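Local structure of MW1564 protein (Staphylococcus aureus, 3NTV) at residues Leu166-His180 / Phe218-Gly231. The protein probably transfers a methyl group from S-adenosylmethionine to a hydroxyl oxygen of its acceptor, as caffeoyl-CoA O-methyltransferases do. Numbering follows the deposited sequence.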
# COMPACT_ATOMS: atom_id res chain seq x y z
N LEU A 166 -6.86 -15.89 12.87
CA LEU A 166 -5.85 -15.42 11.91
C LEU A 166 -4.47 -16.01 12.27
O LEU A 166 -4.04 -15.95 13.42
CB LEU A 166 -5.81 -13.88 11.97
CG LEU A 166 -4.86 -13.16 11.01
CD1 LEU A 166 -5.31 -13.36 9.55
CD2 LEU A 166 -4.80 -11.67 11.35
N LYS A 167 -3.78 -16.53 11.27
CA LYS A 167 -2.46 -17.11 11.52
C LYS A 167 -1.45 -16.06 11.92
O LYS A 167 -1.64 -14.87 11.63
CB LYS A 167 -1.95 -17.88 10.31
CG LYS A 167 -1.64 -17.01 9.10
CD LYS A 167 -0.86 -17.78 8.07
CE LYS A 167 -0.45 -16.87 6.94
NZ LYS A 167 0.07 -17.66 5.79
N HIS A 168 -0.36 -16.52 12.57
CA HIS A 168 0.78 -15.68 12.91
C HIS A 168 1.33 -15.16 11.56
O HIS A 168 1.42 -15.93 10.59
CB HIS A 168 1.84 -16.51 13.65
CG HIS A 168 3.15 -15.81 13.84
ND1 HIS A 168 4.30 -16.24 13.20
CD2 HIS A 168 3.45 -14.72 14.59
CE1 HIS A 168 5.26 -15.40 13.57
NE2 HIS A 168 4.79 -14.47 14.41
N GLN A 169 1.63 -13.85 11.50
CA GLN A 169 2.09 -13.15 10.29
C GLN A 169 0.94 -12.92 9.28
O GLN A 169 1.17 -12.37 8.21
CB GLN A 169 3.35 -13.76 9.65
CG GLN A 169 4.57 -13.64 10.55
CD GLN A 169 5.82 -14.10 9.87
OE1 GLN A 169 6.00 -15.28 9.56
NE2 GLN A 169 6.75 -13.17 9.67
N GLY A 170 -0.28 -13.28 9.66
CA GLY A 170 -1.48 -13.01 8.87
C GLY A 170 -1.76 -11.51 8.88
O GLY A 170 -1.20 -10.76 9.70
N LEU A 171 -2.66 -11.05 8.00
CA LEU A 171 -2.99 -9.64 7.89
C LEU A 171 -4.40 -9.28 8.27
O LEU A 171 -5.33 -9.98 7.88
CB LEU A 171 -2.81 -9.16 6.41
CG LEU A 171 -1.50 -9.47 5.71
CD1 LEU A 171 -1.56 -9.01 4.24
CD2 LEU A 171 -0.33 -8.79 6.42
N VAL A 172 -4.57 -8.11 8.92
CA VAL A 172 -5.89 -7.51 9.11
C VAL A 172 -5.86 -6.26 8.22
O VAL A 172 -4.99 -5.38 8.42
CB VAL A 172 -6.30 -7.13 10.55
CG1 VAL A 172 -7.74 -6.57 10.57
CG2 VAL A 172 -6.19 -8.33 11.47
N ILE A 173 -6.77 -6.20 7.24
CA ILE A 173 -6.89 -5.05 6.36
C ILE A 173 -8.15 -4.29 6.80
O ILE A 173 -9.26 -4.85 6.78
CB ILE A 173 -7.00 -5.47 4.87
CG1 ILE A 173 -5.79 -6.36 4.41
CG2 ILE A 173 -7.16 -4.21 3.98
CD1 ILE A 173 -4.45 -5.80 4.72
N THR A 174 -7.99 -3.04 7.25
CA THR A 174 -9.15 -2.25 7.67
C THR A 174 -9.39 -1.13 6.67
O THR A 174 -8.53 -0.25 6.50
CB THR A 174 -9.02 -1.67 9.10
OG1 THR A 174 -8.61 -2.66 10.04
CG2 THR A 174 -10.33 -1.06 9.57
N ASP A 175 -10.57 -1.14 6.06
CA ASP A 175 -10.98 -0.08 5.15
C ASP A 175 -11.69 1.02 5.92
O ASP A 175 -12.17 0.79 7.04
CB ASP A 175 -11.92 -0.63 4.05
CG ASP A 175 -12.01 0.24 2.80
OD1 ASP A 175 -11.22 1.22 2.69
OD2 ASP A 175 -12.88 -0.03 1.97
N ASN A 176 -11.78 2.22 5.31
CA ASN A 176 -12.54 3.33 5.83
C ASN A 176 -12.03 3.89 7.15
O ASN A 176 -12.82 4.38 7.96
CB ASN A 176 -14.03 2.95 5.88
CG ASN A 176 -14.99 4.08 5.65
OD1 ASN A 176 -14.64 5.16 5.15
ND2 ASN A 176 -16.22 3.85 6.04
N VAL A 177 -10.71 3.90 7.33
CA VAL A 177 -10.08 4.44 8.55
C VAL A 177 -10.08 5.98 8.58
O VAL A 177 -9.75 6.58 9.61
CB VAL A 177 -8.72 3.79 8.92
CG1 VAL A 177 -8.89 2.31 9.25
CG2 VAL A 177 -7.69 4.00 7.82
N LEU A 178 -10.50 6.62 7.47
CA LEU A 178 -10.68 8.08 7.41
C LEU A 178 -12.17 8.45 7.32
O LEU A 178 -12.49 9.62 7.11
CB LEU A 178 -9.90 8.70 6.22
CG LEU A 178 -8.36 8.67 6.28
CD1 LEU A 178 -7.77 9.22 5.01
CD2 LEU A 178 -7.82 9.48 7.46
N TYR A 179 -13.10 7.47 7.51
CA TYR A 179 -14.55 7.65 7.34
C TYR A 179 -14.88 8.53 6.13
O TYR A 179 -15.38 9.64 6.26
CB TYR A 179 -15.34 8.08 8.62
CG TYR A 179 -16.83 7.84 8.42
CD1 TYR A 179 -17.73 8.91 8.32
CD2 TYR A 179 -17.32 6.56 8.14
CE1 TYR A 179 -19.07 8.70 8.00
CE2 TYR A 179 -18.66 6.34 7.83
CZ TYR A 179 -19.54 7.41 7.78
OH TYR A 179 -20.86 7.16 7.50
N HIS A 180 -14.46 8.06 4.95
CA HIS A 180 -14.70 8.73 3.67
C HIS A 180 -14.05 10.12 3.56
O HIS A 180 -14.43 10.92 2.71
CB HIS A 180 -16.22 8.79 3.38
CG HIS A 180 -16.93 7.48 3.55
ND1 HIS A 180 -16.76 6.44 2.64
CD2 HIS A 180 -17.80 7.09 4.50
CE1 HIS A 180 -17.54 5.46 3.07
NE2 HIS A 180 -18.18 5.81 4.19
N PHE A 218 -1.00 3.14 8.23
CA PHE A 218 -2.18 3.78 7.64
C PHE A 218 -1.84 4.47 6.35
O PHE A 218 -0.76 5.06 6.21
CB PHE A 218 -2.82 4.79 8.62
CG PHE A 218 -3.33 4.18 9.90
CD1 PHE A 218 -4.68 3.89 10.06
CD2 PHE A 218 -2.46 3.92 10.95
CE1 PHE A 218 -5.16 3.39 11.27
CE2 PHE A 218 -2.94 3.38 12.15
CZ PHE A 218 -4.29 3.12 12.30
N LEU A 219 -2.81 4.49 5.43
CA LEU A 219 -2.65 5.11 4.12
C LEU A 219 -3.80 6.03 3.83
O LEU A 219 -4.96 5.63 4.04
CB LEU A 219 -2.64 4.02 3.01
CG LEU A 219 -1.54 2.97 3.05
CD1 LEU A 219 -1.74 1.97 1.92
CD2 LEU A 219 -0.16 3.60 2.91
N ASN A 220 -3.53 7.23 3.28
CA ASN A 220 -4.63 8.13 2.88
C ASN A 220 -4.90 7.97 1.40
O ASN A 220 -4.54 8.83 0.56
CB ASN A 220 -4.41 9.59 3.30
CG ASN A 220 -3.16 10.20 2.74
OD1 ASN A 220 -2.14 9.53 2.58
ND2 ASN A 220 -3.24 11.48 2.40
N ILE A 221 -5.45 6.82 1.06
CA ILE A 221 -5.89 6.48 -0.28
C ILE A 221 -7.36 6.21 -0.14
O ILE A 221 -7.78 5.60 0.85
CB ILE A 221 -5.17 5.25 -0.91
CG1 ILE A 221 -5.22 3.96 -0.04
CG2 ILE A 221 -3.76 5.62 -1.36
CD1 ILE A 221 -5.15 2.64 -0.88
N ASP A 222 -8.16 6.72 -1.10
CA ASP A 222 -9.61 6.45 -1.12
C ASP A 222 -10.26 6.82 0.24
O ASP A 222 -10.11 7.96 0.67
CB ASP A 222 -9.84 4.97 -1.54
CG ASP A 222 -9.33 4.63 -2.93
OD1 ASP A 222 -9.48 5.48 -3.85
OD2 ASP A 222 -8.85 3.50 -3.13
N ASP A 223 -10.89 5.86 0.93
CA ASP A 223 -11.54 6.10 2.22
C ASP A 223 -10.61 5.93 3.41
O ASP A 223 -11.08 5.99 4.55
CB ASP A 223 -12.71 5.12 2.36
CG ASP A 223 -13.82 5.35 1.36
OD1 ASP A 223 -14.13 6.53 1.10
OD2 ASP A 223 -14.37 4.36 0.85
N GLY A 224 -9.33 5.66 3.15
CA GLY A 224 -8.35 5.40 4.20
C GLY A 224 -8.20 3.90 4.39
O GLY A 224 -9.21 3.18 4.43
N LEU A 225 -6.96 3.40 4.48
CA LEU A 225 -6.71 1.97 4.64
C LEU A 225 -5.66 1.71 5.70
O LEU A 225 -4.69 2.47 5.79
CB LEU A 225 -6.24 1.38 3.28
CG LEU A 225 -6.21 -0.16 3.17
CD1 LEU A 225 -7.62 -0.74 3.17
CD2 LEU A 225 -5.50 -0.59 1.89
N ALA A 226 -5.86 0.70 6.54
CA ALA A 226 -4.83 0.30 7.49
C ALA A 226 -4.47 -1.14 7.18
O ALA A 226 -5.33 -1.93 6.76
CB ALA A 226 -5.29 0.43 8.92
N ILE A 227 -3.18 -1.45 7.36
CA ILE A 227 -2.66 -2.79 7.18
C ILE A 227 -2.00 -3.17 8.48
O ILE A 227 -1.07 -2.46 8.92
CB ILE A 227 -1.65 -2.87 6.01
CG1 ILE A 227 -2.30 -2.47 4.67
CG2 ILE A 227 -0.96 -4.26 5.95
CD1 ILE A 227 -1.18 -2.18 3.57
N SER A 228 -2.44 -4.30 9.06
CA SER A 228 -1.93 -4.80 10.34
C SER A 228 -1.37 -6.19 10.17
O SER A 228 -2.08 -7.08 9.72
CB SER A 228 -3.02 -4.81 11.41
OG SER A 228 -3.62 -3.54 11.60
N ILE A 229 -0.13 -6.41 10.59
CA ILE A 229 0.50 -7.73 10.54
C ILE A 229 0.43 -8.32 11.94
O ILE A 229 0.92 -7.68 12.88
CB ILE A 229 2.00 -7.68 10.09
CG1 ILE A 229 2.17 -6.98 8.72
CG2 ILE A 229 2.58 -9.11 10.08
CD1 ILE A 229 3.69 -6.76 8.30
N LYS A 230 -0.13 -9.52 12.08
CA LYS A 230 -0.21 -10.20 13.38
C LYS A 230 1.14 -10.78 13.78
O LYS A 230 1.71 -11.60 13.06
CB LYS A 230 -1.27 -11.29 13.34
CG LYS A 230 -1.41 -12.11 14.62
CD LYS A 230 -2.70 -12.89 14.61
CE LYS A 230 -2.78 -13.87 15.77
NZ LYS A 230 -4.08 -14.58 15.84
N GLY A 231 1.60 -10.38 14.96
CA GLY A 231 2.85 -10.88 15.55
C GLY A 231 2.61 -12.04 16.49
O GLY A 231 1.63 -12.78 16.35
O HOH W 1 -5.85 -3.08 9.87
O HOH W 2 -10.45 2.77 0.72
O HOH W 3 -15.07 2.20 2.59
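K230 runs its extended side chain past L166, CG anti to the backbone N (chi1 177°), so that NZ reaches L166 O at 2.8 Å, in the plane of that carbonyl; T163 O takes a second bond from the same ammonium. The methylenes lie along the L166 side chain, and K230 N bonds to G170 O almost straight. From here strand 225-230 runs antiparallel to strand 170-175, V172 with S228 and T174 with A226 forming hydrogen-bonded pairs. On the face carrying I173, L225 and I227, I173 puts CG2 3.6 Å from L225 CD1, while its CG1, beside the backbone N (chi1 -56°), carries CD1 alongside I227. On the other face a water bridges T174 OG1 (2.8 Å), S228 OG (2.9 Å) and V172 O; Y204 OH bonds to T174 OG1 and T216 OG1 to S228 OG. In the loop after strand 170-175, V177 CG2 meets the F218 ring of strand 214-219 at its edge, 3.8 Å from CD1, and L178 N bonds to D223 O. H180 ND1 makes a weak bond to D223 OD1 (3.0 Å), ring and carboxylate planes 84° apart, while N176 OD1 sits 3.4 Å above the centre of the H180 ring and accepts the N-H of H180; N176 ND2 bonds weakly to D149 OD1. A second water joins D175 OD1 to D223 N. Strand 225-230 is the reversed seventh strand of the Rossmann-like class I methyltransferase sheet, inserted between strands five and six. Its apolar and water-bridged middle gives way to a carboxylate-rich end where D56 and D223 bring like charges close and where D149, D175 and N176 probably correspond to the metal ligands of metal-dependent relatives, though no metal is modelled there.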